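Long-range contacts in succinate-semialdehyde dehydrogenase (NAD(P)(+)) (Marinobacter aquaeolei, PDB 3RH9), which probably oxidises succinate semialdehyde to succinate with NAD+ or NADP+ as the electron acceptor, as a member of the aldehyde dehydrogenase family: residues T28-N33 / I40-S45; L416-F421 / L435-V440. All coordinates share one frame; numbering follows the deposited sequence.

Contact 1 (T28-N33 / I40-S45); sequences TFDVYN and IAKVPS
Phe29 and Val43 form the tight half of this two-stranded antiparallel hairpin. They are a hydrogen-bonded pair, each backbone N-H donating to the other's carbonyl, with Phe29 N to Val43 O the shorter of the two at 2.8 Å. Their side chains rise together on the same face of the sheet, and Val43 CB sits over one face of the Phe29 ring in a CH-pi contact, 3.8 Å from the centroid and shifted toward the rim. The ring gets there because CG stands between the backbone N and the carbonyl carbon (chi1 71°), which brings CZ and CE2 over to the valine. Further along that face Val31 CG2 meets Val43 CG2 at 3.9 Å, and Ala41 adds its methyl. The backbone pairing continues there with a nearly straight bond from Val31 N to Ala41 O, 3.0 Å long, and then one from Ile40 N to Val31 O.

The other face, with Asp30 and Lys42, is looser and more exposed. Lys42 bends back at chi3 and chi4 alongside the aspartate, yet the salt bridge from NZ to Asp30 OD1 is long, 3.7 Å. Thr28 lays CG2 against Lys42 CB at 3.5 Å, the two side chains crossing at about a right angle.

In the fold, the apolar face looks inward: Leu188 of helix 188-197 touches Ile40, Ala41 and Val43, Pro187 just before that helix meets Phe29 and Val31, and helix 88-99 packs on the Ile40 end through Met97.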
loop_
_atom_site.group_PDB
_atom_site.type_symbol
_atom_site.label_atom_id
_atom_site.label_comp_id
_atom_site.label_asym_id
_atom_site.label_seq_id
_atom_site.Cartn_x
_atom_site.Cartn_y
_atom_site.Cartn_z
ATOM N N THR A 28 -14.221 -6.618 -33.262
ATOM C CA THR A 28 -13.533 -5.343 -33.311
ATOM C C THR A 28 -14.151 -4.285 -32.404
ATOM O O THR A 28 -15.288 -4.425 -31.976
ATOM C CB THR A 28 -13.460 -4.851 -34.754
ATOM O OG1 THR A 28 -12.115 -5.012 -35.216
ATOM C CG2 THR A 28 -13.878 -3.382 -34.868
ATOM N N PHE A 29 -13.378 -3.252 -32.073
ATOM C CA PHE A 29 -13.926 -2.033 -31.463
ATOM C C PHE A 29 -13.358 -0.835 -32.187
ATOM O O PHE A 29 -12.245 -0.898 -32.708
ATOM C CB PHE A 29 -13.714 -1.956 -29.926
ATOM C CG PHE A 29 -12.276 -1.704 -29.475
ATOM C CD1 PHE A 29 -11.769 -0.409 -29.387
ATOM C CD2 PHE A 29 -11.456 -2.764 -29.077
ATOM C CE1 PHE A 29 -10.453 -0.173 -28.944
ATOM C CE2 PHE A 29 -10.153 -2.542 -28.633
ATOM C CZ PHE A 29 -9.648 -1.246 -28.569
ATOM N N ASP A 30 -14.122 0.250 -32.242
ATOM C CA ASP A 30 -13.698 1.412 -33.015
ATOM C C ASP A 30 -12.895 2.422 -32.202
ATOM O O ASP A 30 -13.163 2.664 -31.020
ATOM C CB ASP A 30 -14.909 2.112 -33.642
ATOM C CG ASP A 30 -15.640 1.234 -34.654
ATOM O OD1 ASP A 30 -15.149 0.123 -34.976
ATOM O OD2 ASP A 30 -16.712 1.664 -35.141
ATOM N N VAL A 31 -11.902 3.013 -32.848
ATOM C CA VAL A 31 -11.245 4.185 -32.300
ATOM C C VAL A 31 -11.626 5.386 -33.156
ATOM O O VAL A 31 -11.644 5.309 -34.386
ATOM C CB VAL A 31 -9.712 4.021 -32.276
ATOM C CG1 VAL A 31 -9.063 5.177 -31.541
ATOM C CG2 VAL A 31 -9.337 2.698 -31.631
ATOM N N TYR A 32 -11.939 6.499 -32.512
ATOM C CA TYR A 32 -12.325 7.703 -33.239
ATOM C C TYR A 32 -11.265 8.776 -33.133
ATOM O O TYR A 32 -10.544 8.829 -32.159
ATOM C CB TYR A 32 -13.619 8.250 -32.656
ATOM C CG TYR A 32 -14.855 7.493 -33.083
ATOM C CD1 TYR A 32 -15.225 6.307 -32.450
ATOM C CD2 TYR A 32 -15.661 7.970 -34.120
ATOM C CE1 TYR A 32 -16.356 5.624 -32.834
ATOM C CE2 TYR A 32 -16.794 7.283 -34.513
ATOM C CZ TYR A 32 -17.137 6.115 -33.865
ATOM O OH TYR A 32 -18.262 5.439 -34.258
ATOM N N ASN A 33 -11.163 9.633 -34.135
ATOM C CA ASN A 33 -10.394 10.854 -33.972
ATOM C C ASN A 33 -11.341 11.911 -33.412
ATOM O O ASN A 33 -12.331 12.245 -34.039
ATOM C CB ASN A 33 -9.798 11.309 -35.299
ATOM C CG ASN A 33 -9.020 12.600 -35.171
ATOM O OD1 ASN A 33 -9.268 13.406 -34.275
ATOM N ND2 ASN A 33 -8.064 12.805 -36.066
ATOM N N ILE A 40 -10.795 5.812 -36.994
ATOM C CA ILE A 40 -9.451 5.800 -37.574
ATOM C C ILE A 40 -8.787 4.434 -37.464
ATOM O O ILE A 40 -7.726 4.204 -38.034
ATOM C CB ILE A 40 -8.535 6.920 -37.010
ATOM C CG1 ILE A 40 -8.288 6.736 -35.510
ATOM C CG2 ILE A 40 -9.143 8.287 -37.292
ATOM C CD1 ILE A 40 -7.449 7.835 -34.887
ATOM N N ALA A 41 -9.438 3.518 -36.762
ATOM C CA ALA A 41 -8.888 2.188 -36.611
ATOM C C ALA A 41 -9.919 1.239 -36.039
ATOM O O ALA A 41 -10.823 1.655 -35.316
ATOM C CB ALA A 41 -7.654 2.231 -35.718
ATOM N N LYS A 42 -9.777 -0.037 -36.376
ATOM C CA LYS A 42 -10.587 -1.084 -35.776
ATOM C C LYS A 42 -9.695 -2.116 -35.076
ATOM O O LYS A 42 -9.007 -2.908 -35.721
ATOM C CB LYS A 42 -11.462 -1.753 -36.827
ATOM C CG LYS A 42 -12.567 -0.864 -37.387
ATOM C CD LYS A 42 -13.325 -1.581 -38.508
ATOM C CE LYS A 42 -14.848 -1.417 -38.405
ATOM N NZ LYS A 42 -15.334 -0.034 -38.667
ATOM N N VAL A 43 -9.722 -2.099 -33.747
ATOM C CA VAL A 43 -8.871 -2.958 -32.940
ATOM C C VAL A 43 -9.601 -4.204 -32.440
ATOM O O VAL A 43 -10.761 -4.139 -32.044
ATOM C CB VAL A 43 -8.335 -2.184 -31.718
ATOM C CG1 VAL A 43 -7.230 -2.965 -31.038
ATOM C CG2 VAL A 43 -7.830 -0.826 -32.146
ATOM N N PRO A 44 -8.908 -5.346 -32.455
ATOM C CA PRO A 44 -9.408 -6.628 -31.947
ATOM C C PRO A 44 -9.853 -6.573 -30.492
ATOM O O PRO A 44 -9.128 -6.075 -29.625
ATOM C CB PRO A 44 -8.197 -7.547 -32.065
ATOM C CG PRO A 44 -7.391 -6.956 -33.185
ATOM C CD PRO A 44 -7.595 -5.475 -33.108
ATOM N N SER A 45 -11.043 -7.108 -30.239
ATOM C CA SER A 45 -11.618 -7.154 -28.914
ATOM C C SER A 45 -11.291 -8.508 -28.284
ATOM O O SER A 45 -12.061 -9.472 -28.377
ATOM C CB SER A 45 -13.130 -6.934 -29.013
ATOM O OG SER A 45 -13.703 -6.644 -27.753
#

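Contact 2 (L416-F421 / L435-V440)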
loop_
_atom_site.group_PDB
_atom_site.type_symbol
_atom_site.label_atom_id
_atom_site.label_comp_id
_atom_site.label_asym_id
_atom_site.label_seq_id
_atom_site.Cartn_x
_atom_site.Cartn_y
_atom_site.Cartn_z
ATOM N N LEU A 416 -4.908 14.666 -4.543
ATOM C CA LEU A 416 -3.875 14.465 -5.535
ATOM C C LEU A 416 -2.996 15.712 -5.621
ATOM O O LEU A 416 -2.054 15.848 -4.846
ATOM C CB LEU A 416 -4.470 14.078 -6.889
ATOM C CG LEU A 416 -3.558 13.412 -7.926
ATOM C CD1 LEU A 416 -2.605 12.414 -7.269
ATOM C CD2 LEU A 416 -4.371 12.735 -9.048
ATOM N N ALA A 417 -3.295 16.632 -6.535
ATOM C CA ALA A 417 -2.445 17.811 -6.687
ATOM C C ALA A 417 -3.059 19.114 -6.143
ATOM O O ALA A 417 -4.258 19.202 -5.916
ATOM C CB ALA A 417 -2.011 17.972 -8.126
ATOM N N SER A 418 -2.205 20.107 -5.926
ATOM C CA SER A 418 -2.600 21.401 -5.379
ATOM C C SER A 418 -1.498 22.435 -5.633
ATOM O O SER A 418 -0.350 22.078 -5.882
ATOM C CB SER A 418 -2.897 21.301 -3.884
ATOM O OG SER A 418 -1.862 20.620 -3.202
ATOM N N TYR A 419 -1.838 23.717 -5.599
ATOM C CA TYR A 419 -0.851 24.741 -5.934
ATOM C C TYR A 419 -1.090 25.995 -5.139
ATOM O O TYR A 419 -2.238 26.391 -4.921
ATOM C CB TYR A 419 -0.906 25.070 -7.418
ATOM C CG TYR A 419 -0.880 23.849 -8.274
ATOM C CD1 TYR A 419 0.326 23.305 -8.704
ATOM C CD2 TYR A 419 -2.060 23.214 -8.640
ATOM C CE1 TYR A 419 0.354 22.168 -9.482
ATOM C CE2 TYR A 419 -2.036 22.073 -9.415
ATOM C CZ TYR A 419 -0.829 21.565 -9.829
ATOM O OH TYR A 419 -0.814 20.451 -10.605
ATOM N N VAL A 420 -0.008 26.626 -4.706
ATOM C CA VAL A 420 -0.139 27.849 -3.940
ATOM C C VAL A 420 0.884 28.888 -4.375
ATOM O O VAL A 420 2.076 28.588 -4.511
ATOM C CB VAL A 420 -0.007 27.574 -2.439
ATOM C CG1 VAL A 420 1.382 27.025 -2.120
ATOM C CG2 VAL A 420 -0.321 28.836 -1.641
ATOM N N PHE A 421 0.404 30.109 -4.613
ATOM C CA PHE A 421 1.272 31.224 -4.971
ATOM C C PHE A 421 1.218 32.277 -3.901
ATOM O O PHE A 421 0.143 32.684 -3.481
ATOM C CB PHE A 421 0.872 31.831 -6.310
ATOM C CG PHE A 421 1.194 30.963 -7.483
ATOM C CD1 PHE A 421 0.496 29.788 -7.707
ATOM C CD2 PHE A 421 2.199 31.314 -8.366
ATOM C CE1 PHE A 421 0.796 28.992 -8.790
ATOM C CE2 PHE A 421 2.495 30.518 -9.456
ATOM C CZ PHE A 421 1.795 29.359 -9.666
ATOM N N LEU A 435 -2.221 21.299 3.538
ATOM C CA LEU A 435 -2.890 20.760 2.365
ATOM C C LEU A 435 -2.692 19.271 2.306
ATOM O O LEU A 435 -1.567 18.812 2.174
ATOM C CB LEU A 435 -2.335 21.401 1.099
ATOM C CG LEU A 435 -2.924 22.772 0.753
ATOM C CD1 LEU A 435 -2.291 23.291 -0.513
ATOM C CD2 LEU A 435 -4.432 22.712 0.591
ATOM N N ARG A 436 -3.774 18.509 2.416
ATOM C CA ARG A 436 -3.679 17.057 2.306
ATOM C C ARG A 436 -3.646 16.618 0.826
ATOM O O ARG A 436 -4.565 15.967 0.329
ATOM C CB ARG A 436 -4.849 16.395 3.037
ATOM C CG ARG A 436 -5.132 16.947 4.426
ATOM C CD ARG A 436 -4.580 16.035 5.510
ATOM N NE ARG A 436 -3.121 16.036 5.516
ATOM C CZ ARG A 436 -2.370 15.188 6.207
ATOM N NH1 ARG A 436 -2.931 14.251 6.957
ATOM N NH2 ARG A 436 -1.054 15.277 6.140
ATOM N N PHE A 437 -2.588 16.999 0.125
ATOM C CA PHE A 437 -2.412 16.613 -1.267
ATOM C C PHE A 437 -1.020 16.021 -1.483
ATOM O O PHE A 437 -0.047 16.429 -0.856
ATOM C CB PHE A 437 -2.660 17.796 -2.198
ATOM C CG PHE A 437 -4.085 18.209 -2.249
ATOM C CD1 PHE A 437 -4.625 18.999 -1.249
ATOM C CD2 PHE A 437 -4.905 17.784 -3.280
ATOM C CE1 PHE A 437 -5.938 19.351 -1.288
ATOM C CE2 PHE A 437 -6.228 18.134 -3.318
ATOM C CZ PHE A 437 -6.742 18.917 -2.333
ATOM N N GLY A 438 -0.939 15.035 -2.364
ATOM C CA GLY A 438 0.320 14.373 -2.608
ATOM C C GLY A 438 1.291 15.283 -3.306
ATOM O O GLY A 438 2.488 15.068 -3.246
ATOM N N HIS A 439 0.776 16.306 -3.972
ATOM C CA HIS A 439 1.616 17.188 -4.775
ATOM C C HIS A 439 1.161 18.634 -4.578
ATOM O O HIS A 439 -0.006 18.959 -4.802
ATOM C CB HIS A 439 1.573 16.774 -6.254
ATOM C CG HIS A 439 2.444 17.602 -7.160
ATOM N ND1 HIS A 439 2.027 18.795 -7.717
ATOM C CD2 HIS A 439 3.692 17.382 -7.645
ATOM C CE1 HIS A 439 2.984 19.285 -8.483
ATOM N NE2 HIS A 439 4.006 18.447 -8.459
ATOM N N VAL A 440 2.082 19.480 -4.129
ATOM C CA VAL A 440 1.815 20.908 -3.947
ATOM C C VAL A 440 2.852 21.759 -4.682
ATOM O O VAL A 440 4.035 21.770 -4.336
ATOM C CB VAL A 440 1.839 21.347 -2.459
ATOM C CG1 VAL A 440 1.441 22.814 -2.340
ATOM C CG2 VAL A 440 0.943 20.471 -1.604
#
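This is a buried parallel strand contact within a beta-alpha-beta unit: strand 417-421 leads into helix 425-434, and the chain returns through Leu435-Gly438 to strand 439-442, an outermost strand of the mixed sheet within this chain. Ala417 pairs with His439 and Ser418 with Val440. The pairing starts with His439 N donating to Leu416 O at 3.0 Å; next, Ser418 N approaches His439 O at 2.7 Å, but the bond is weak, bent to 120°.

On the other face of the sheet from Ser418, His439 is turned so that Tyr419 CE1 lies at its ring edge, 4.0 Å from His439 CE1, with the ring planes at 67°. Tyr419 OH is held by Val291 O.

Backbone hydrogen bonds link Gly438 and Val440 to the second subunit, another copy of the protein, whose Gln478 NE2 bonds to Phe437 O. On the opposite flank, Tyr419 pairs with strand 262-265. Leu416 comes about 5 Å, side chain to side chain, from Glu256, the predicted active-site residue.

The Ser418 side chain supplies a second bond to the carbonyl its backbone N-H reaches. OG lies between the backbone N and the carbonyl carbon, and from there it donates to His439 O, 3.0 Å away, arriving tilted 33° from the carbonyl plane. Around this hydroxyl the packing is apolar: Phe437 CB, Val440 CG2 and Leu435 CD1 all close on it. Ser418 CB also covers one face of the Phe437 ring, 4.0 Å from the centroid, offset toward the rim. His439 O therefore receives two donors from Ser418, one of them weak, which probably settles the buried carbonyl and hydroxyl within a largely apolar shell.

The two contacts lie on opposite sides of the chain's centre, with about 24 Å between their nearest atoms, and share no strand or helix. Contact 1 is a local hairpin at the periphery, only partly buried: backbone bonds in regular antiparallel pairs, apolar packing on one face, a long charged pair on the other. Contact 2 is wholly buried and parallel, its strands joined through a helix, and it has fewer and more bent backbone bonds across it, with a serine hydroxyl reinforcing them. No second subunit reaches contact 1, whereas 435-440 bonds to one; contact 2 also comes near the predicted active-site glutamate, from which contact 1 is remote.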